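Local coordinates for globin (Chloroflexus aurantiacus, PDB 5D1V), which binds heme and, as a group II truncated hemoglobin, probably binds and carries oxygen at the heme iron, at residues H75-L89 / N111-R123. Sequence-based numbering, arbitrary orientation.
With HEM (protoporphyrin IX containing Fe), chain C.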
# COMPACT_ATOMS: atom_id res chain seq x y z
N HIS A 75 18.73 -0.92 15.45
CA HIS A 75 18.36 -1.86 14.40
C HIS A 75 19.58 -2.38 13.62
O HIS A 75 19.44 -3.23 12.77
CB HIS A 75 17.36 -1.23 13.42
CG HIS A 75 15.99 -1.09 13.98
ND1 HIS A 75 15.67 -0.16 14.96
CD2 HIS A 75 14.85 -1.77 13.72
CE1 HIS A 75 14.38 -0.26 15.24
NE2 HIS A 75 13.87 -1.24 14.52
N ALA A 76 20.77 -1.89 13.97
CA ALA A 76 22.00 -2.33 13.31
C ALA A 76 22.18 -3.86 13.32
O ALA A 76 22.79 -4.42 12.39
CB ALA A 76 23.22 -1.65 13.97
N PRO A 77 21.73 -4.56 14.39
CA PRO A 77 21.98 -6.02 14.38
C PRO A 77 21.15 -6.80 13.37
O PRO A 77 21.46 -7.98 13.14
CB PRO A 77 21.62 -6.45 15.81
CG PRO A 77 21.78 -5.23 16.62
CD PRO A 77 21.33 -4.09 15.72
N PHE A 78 20.15 -6.16 12.76
CA PHE A 78 19.18 -6.80 11.86
C PHE A 78 19.49 -6.42 10.42
O PHE A 78 19.47 -5.24 10.08
CB PHE A 78 17.76 -6.38 12.21
CG PHE A 78 17.49 -6.37 13.68
CD1 PHE A 78 17.82 -7.47 14.46
CD2 PHE A 78 16.95 -5.25 14.30
CE1 PHE A 78 17.61 -7.46 15.83
CE2 PHE A 78 16.74 -5.24 15.66
CZ PHE A 78 17.08 -6.34 16.44
N PRO A 79 19.77 -7.41 9.55
CA PRO A 79 19.98 -7.02 8.14
C PRO A 79 18.67 -6.55 7.51
O PRO A 79 17.74 -7.35 7.33
CB PRO A 79 20.48 -8.31 7.49
CG PRO A 79 21.02 -9.14 8.61
CD PRO A 79 20.19 -8.80 9.81
N ILE A 80 18.60 -5.25 7.20
CA ILE A 80 17.35 -4.65 6.75
C ILE A 80 17.57 -4.03 5.41
O ILE A 80 18.33 -3.07 5.28
CB ILE A 80 16.84 -3.60 7.73
CG1 ILE A 80 16.51 -4.25 9.07
CG2 ILE A 80 15.60 -2.93 7.17
CD1 ILE A 80 16.16 -3.22 10.14
N GLY A 81 16.92 -4.61 4.41
CA GLY A 81 16.98 -4.10 3.06
C GLY A 81 15.56 -3.74 2.63
O GLY A 81 14.66 -3.73 3.46
N PRO A 82 15.36 -3.47 1.33
CA PRO A 82 14.05 -3.13 0.78
C PRO A 82 12.95 -4.16 1.13
O PRO A 82 11.81 -3.77 1.44
CB PRO A 82 14.31 -3.11 -0.74
CG PRO A 82 15.75 -2.74 -0.84
CD PRO A 82 16.40 -3.45 0.30
N ARG A 83 13.28 -5.45 1.16
CA ARG A 83 12.25 -6.47 1.41
C ARG A 83 11.74 -6.42 2.85
O ARG A 83 10.55 -6.59 3.12
CB ARG A 83 12.80 -7.86 1.11
CG ARG A 83 13.22 -8.04 -0.33
CD ARG A 83 13.87 -9.40 -0.55
NE ARG A 83 12.89 -10.44 -0.84
CZ ARG A 83 13.18 -11.62 -1.40
NH1 ARG A 83 14.43 -11.91 -1.72
NH2 ARG A 83 12.21 -12.50 -1.63
N GLU A 84 12.64 -6.15 3.78
CA GLU A 84 12.29 -6.06 5.18
C GLU A 84 11.55 -4.74 5.45
O GLU A 84 10.59 -4.67 6.23
CB GLU A 84 13.55 -6.17 6.06
CG GLU A 84 14.19 -7.54 6.12
CD GLU A 84 14.96 -7.91 4.87
OE1 GLU A 84 15.55 -7.02 4.22
OE2 GLU A 84 14.99 -9.11 4.50
N ARG A 85 12.00 -3.68 4.80
CA ARG A 85 11.32 -2.39 4.90
C ARG A 85 9.87 -2.53 4.47
O ARG A 85 8.94 -2.07 5.17
CB ARG A 85 12.04 -1.35 4.01
CG ARG A 85 11.43 0.05 3.96
CD ARG A 85 11.86 0.76 2.67
NE ARG A 85 11.53 -0.03 1.47
CZ ARG A 85 12.11 0.09 0.28
NH1 ARG A 85 13.07 0.98 0.08
NH2 ARG A 85 11.72 -0.67 -0.73
N ASP A 86 9.70 -3.14 3.30
CA ASP A 86 8.40 -3.30 2.69
C ASP A 86 7.48 -4.14 3.58
O ASP A 86 6.30 -3.81 3.76
CB ASP A 86 8.50 -3.96 1.30
CG ASP A 86 9.06 -3.05 0.24
OD1 ASP A 86 9.28 -1.86 0.52
OD2 ASP A 86 9.25 -3.54 -0.89
N ALA A 87 8.00 -5.21 4.15
CA ALA A 87 7.20 -6.06 5.02
C ALA A 87 6.78 -5.31 6.30
O ALA A 87 5.62 -5.34 6.67
CB ALA A 87 7.95 -7.35 5.36
N TRP A 88 7.71 -4.62 6.95
CA TRP A 88 7.39 -3.85 8.13
C TRP A 88 6.29 -2.81 7.85
O TRP A 88 5.28 -2.71 8.58
CB TRP A 88 8.66 -3.18 8.63
CG TRP A 88 8.54 -2.65 10.00
CD1 TRP A 88 8.97 -3.24 11.15
CD2 TRP A 88 7.95 -1.41 10.39
NE1 TRP A 88 8.71 -2.45 12.22
CE2 TRP A 88 8.07 -1.32 11.80
CE3 TRP A 88 7.35 -0.34 9.70
CZ2 TRP A 88 7.60 -0.23 12.53
CZ3 TRP A 88 6.88 0.74 10.43
CH2 TRP A 88 7.00 0.78 11.83
N LEU A 89 6.46 -2.06 6.78
CA LEU A 89 5.55 -0.97 6.44
C LEU A 89 4.17 -1.52 6.09
O LEU A 89 3.16 -0.95 6.50
CB LEU A 89 6.11 -0.15 5.29
CG LEU A 89 5.60 1.26 5.11
CD1 LEU A 89 5.84 2.09 6.37
CD2 LEU A 89 6.33 1.84 3.94
N ASN A 111 3.12 9.14 7.44
CA ASN A 111 4.22 9.91 6.89
C ASN A 111 5.50 9.61 7.68
O ASN A 111 6.57 9.39 7.12
CB ASN A 111 3.95 11.41 6.92
CG ASN A 111 2.72 11.84 6.10
OD1 ASN A 111 2.28 11.14 5.18
ND2 ASN A 111 2.20 13.03 6.39
N TYR A 112 5.37 9.59 9.01
CA TYR A 112 6.51 9.33 9.85
C TYR A 112 7.06 7.91 9.59
O TYR A 112 8.27 7.72 9.40
CB TYR A 112 6.15 9.49 11.33
CG TYR A 112 7.20 8.86 12.20
CD1 TYR A 112 8.43 9.46 12.36
CD2 TYR A 112 6.97 7.64 12.81
CE1 TYR A 112 9.42 8.86 13.13
CE2 TYR A 112 7.94 7.03 13.58
CZ TYR A 112 9.16 7.65 13.74
OH TYR A 112 10.13 7.02 14.50
N PHE A 113 6.17 6.92 9.52
CA PHE A 113 6.58 5.53 9.34
C PHE A 113 7.29 5.31 8.00
O PHE A 113 8.25 4.54 7.92
CB PHE A 113 5.37 4.61 9.45
CG PHE A 113 4.83 4.45 10.85
CD1 PHE A 113 5.68 4.29 11.93
CD2 PHE A 113 3.47 4.47 11.08
CE1 PHE A 113 5.18 4.13 13.22
CE2 PHE A 113 2.96 4.31 12.37
CZ PHE A 113 3.81 4.14 13.43
N ARG A 114 6.81 5.97 6.96
CA ARG A 114 7.38 5.75 5.62
C ARG A 114 8.81 6.26 5.62
O ARG A 114 9.71 5.65 5.07
CB ARG A 114 6.54 6.44 4.53
CG ARG A 114 5.23 5.73 4.25
CD ARG A 114 4.44 6.39 3.11
NE ARG A 114 3.16 5.74 2.84
CZ ARG A 114 2.99 4.66 2.07
NH1 ARG A 114 4.03 4.05 1.50
NH2 ARG A 114 1.77 4.18 1.88
N HIS A 115 9.03 7.39 6.28
CA HIS A 115 10.36 7.95 6.35
C HIS A 115 11.27 7.09 7.24
O HIS A 115 12.37 6.74 6.84
CB HIS A 115 10.29 9.38 6.90
CG HIS A 115 11.59 10.12 6.86
ND1 HIS A 115 12.54 10.03 7.85
CD2 HIS A 115 12.07 11.00 5.95
CE1 HIS A 115 13.56 10.81 7.55
NE2 HIS A 115 13.30 11.41 6.40
N ALA A 116 10.77 6.73 8.42
CA ALA A 116 11.56 5.98 9.40
C ALA A 116 11.95 4.59 8.88
O ALA A 116 13.09 4.13 9.10
CB ALA A 116 10.78 5.86 10.67
N ALA A 117 11.02 3.92 8.22
CA ALA A 117 11.29 2.59 7.67
C ALA A 117 12.39 2.64 6.62
O ALA A 117 13.24 1.78 6.58
CB ALA A 117 10.05 1.98 7.09
N GLN A 118 12.35 3.64 5.74
CA GLN A 118 13.40 3.84 4.74
C GLN A 118 14.73 4.08 5.41
O GLN A 118 15.74 3.43 5.07
CB GLN A 118 13.03 5.00 3.81
CG GLN A 118 14.08 5.35 2.75
CD GLN A 118 14.19 4.32 1.62
OE1 GLN A 118 13.46 3.32 1.57
NE2 GLN A 118 15.08 4.59 0.67
N ALA A 119 14.75 5.01 6.36
CA ALA A 119 15.98 5.39 7.05
C ALA A 119 16.58 4.28 7.96
O ALA A 119 17.72 4.40 8.42
CB ALA A 119 15.73 6.63 7.85
N MET A 120 15.83 3.23 8.23
CA MET A 120 16.31 2.13 9.05
C MET A 120 17.15 1.14 8.24
O MET A 120 17.84 0.29 8.79
CB MET A 120 15.13 1.39 9.68
CG MET A 120 15.41 0.83 11.02
SD MET A 120 15.58 2.14 12.24
CE MET A 120 13.87 2.50 12.60
N MET A 121 17.05 1.20 6.92
CA MET A 121 17.73 0.20 6.11
C MET A 121 19.23 0.29 6.32
O MET A 121 19.79 1.39 6.43
CB MET A 121 17.44 0.36 4.62
CG MET A 121 15.99 0.08 4.26
SD MET A 121 15.67 -0.16 2.49
CE MET A 121 17.24 -0.65 1.80
N ASN A 122 19.89 -0.87 6.30
CA ASN A 122 21.32 -0.92 6.53
C ASN A 122 22.09 -1.88 5.61
O ASN A 122 23.30 -2.02 5.77
CB ASN A 122 21.56 -1.25 7.99
CG ASN A 122 20.91 -2.56 8.41
OD1 ASN A 122 20.93 -3.52 7.66
ND2 ASN A 122 20.32 -2.58 9.62
N ARG A 123 21.42 -2.53 4.66
CA ARG A 123 22.10 -3.47 3.75
C ARG A 123 21.46 -3.45 2.37
O ARG A 123 20.24 -3.61 2.29
CB ARG A 123 22.05 -4.89 4.31
CG ARG A 123 22.69 -5.93 3.39
CD ARG A 123 23.88 -6.62 4.04
NE ARG A 123 24.86 -7.13 3.07
CZ ARG A 123 25.82 -6.39 2.50
NH1 ARG A 123 25.95 -5.09 2.76
NH2 ARG A 123 26.66 -6.96 1.64
CHA HEM C . 12.79 -3.06 17.78
CHB HEM C . 10.57 0.89 16.04
CHC HEM C . 11.56 -0.60 11.50
CHD HEM C . 12.66 -4.95 13.34
C1A HEM C . 12.16 -1.85 17.71
C2A HEM C . 11.88 -0.96 18.82
C3A HEM C . 11.28 0.13 18.34
C4A HEM C . 11.15 -0.03 16.89
CMA HEM C . 10.75 1.40 19.07
CAA HEM C . 12.26 -1.27 20.29
CBA HEM C . 13.52 -0.44 20.60
CGA HEM C . 14.05 -0.85 21.96
O1A HEM C . 14.54 -2.00 22.12
O2A HEM C . 13.99 -0.03 22.91
C1B HEM C . 10.66 0.84 14.65
C2B HEM C . 10.23 1.87 13.73
C3B HEM C . 10.53 1.43 12.48
C4B HEM C . 11.12 0.14 12.58
CMB HEM C . 9.55 3.19 14.15
CAB HEM C . 10.30 2.08 11.10
CBB HEM C . 9.43 3.09 11.00
C1C HEM C . 11.92 -1.92 11.58
C2C HEM C . 12.20 -2.81 10.46
C3C HEM C . 12.51 -4.01 11.01
C4C HEM C . 12.41 -3.93 12.45
CMC HEM C . 12.16 -2.38 8.97
CAC HEM C . 12.83 -5.32 10.29
CBC HEM C . 12.27 -5.45 9.09
C1D HEM C . 12.86 -4.82 14.69
C2D HEM C . 13.36 -5.83 15.61
C3D HEM C . 13.41 -5.29 16.84
C4D HEM C . 12.93 -3.93 16.73
CMD HEM C . 13.78 -7.25 15.20
CAD HEM C . 13.87 -5.96 18.15
CBD HEM C . 12.63 -6.48 18.86
CGD HEM C . 12.97 -7.12 20.18
O1D HEM C . 12.09 -7.84 20.70
O2D HEM C . 14.10 -6.91 20.68
NA HEM C . 11.71 -1.23 16.54
NB HEM C . 11.21 -0.19 13.92
NC HEM C . 12.10 -2.63 12.75
ND HEM C . 12.62 -3.68 15.42
FE HEM C . 11.88 -1.97 14.64
O HOH W 1 9.91 -2.82 14.85
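R85 on helix 82-89 and A117 on helix 111-119 mark where the two helices pass, nearly antiparallel at 155° with axes 9.4 Å apart, while the loop 75-81 leading into the first helix runs beside the tail 120-123. N122 pins this loop: its ND2 donates to F78 O (2.8 Å) within its own amide plane, its OD1 takes I80 N (2.9 Å), and its backbone N, with R123 N, converges on I80 O. The asparagine can turn back onto the loop because CG sits between its backbone N and carbonyl carbon (chi1 57°). H75, the proximal ligand, binds the heme iron through NE2 (2.1 Å); M120 SD and CG lie over one face of its imidazole, SD 3.8 Å from the ring centroid, and L71 O holds ND1. I80 CD1 touches both M120 CG and the porphyrin at HEM C3C. Across the iron, W88 lies with one face over the heme, NE1 donating to the iron-bound water (2.9 Å), while its edge is turned toward F113 in an offset edge-to-face pair (planes at 63°). Farther out, R85 NH1 reaches Q118 OE1 in the carbonyl plane (2.8 Å), and NE and NH2 share D86 OD1 in a salt bridge. The globin G-H helix pair thus lines the vinyl-bearing edge of the heme, opposite the propionates, with F113 backed by L52 of helix 42-55 and M120 by L71 of helix 71-74.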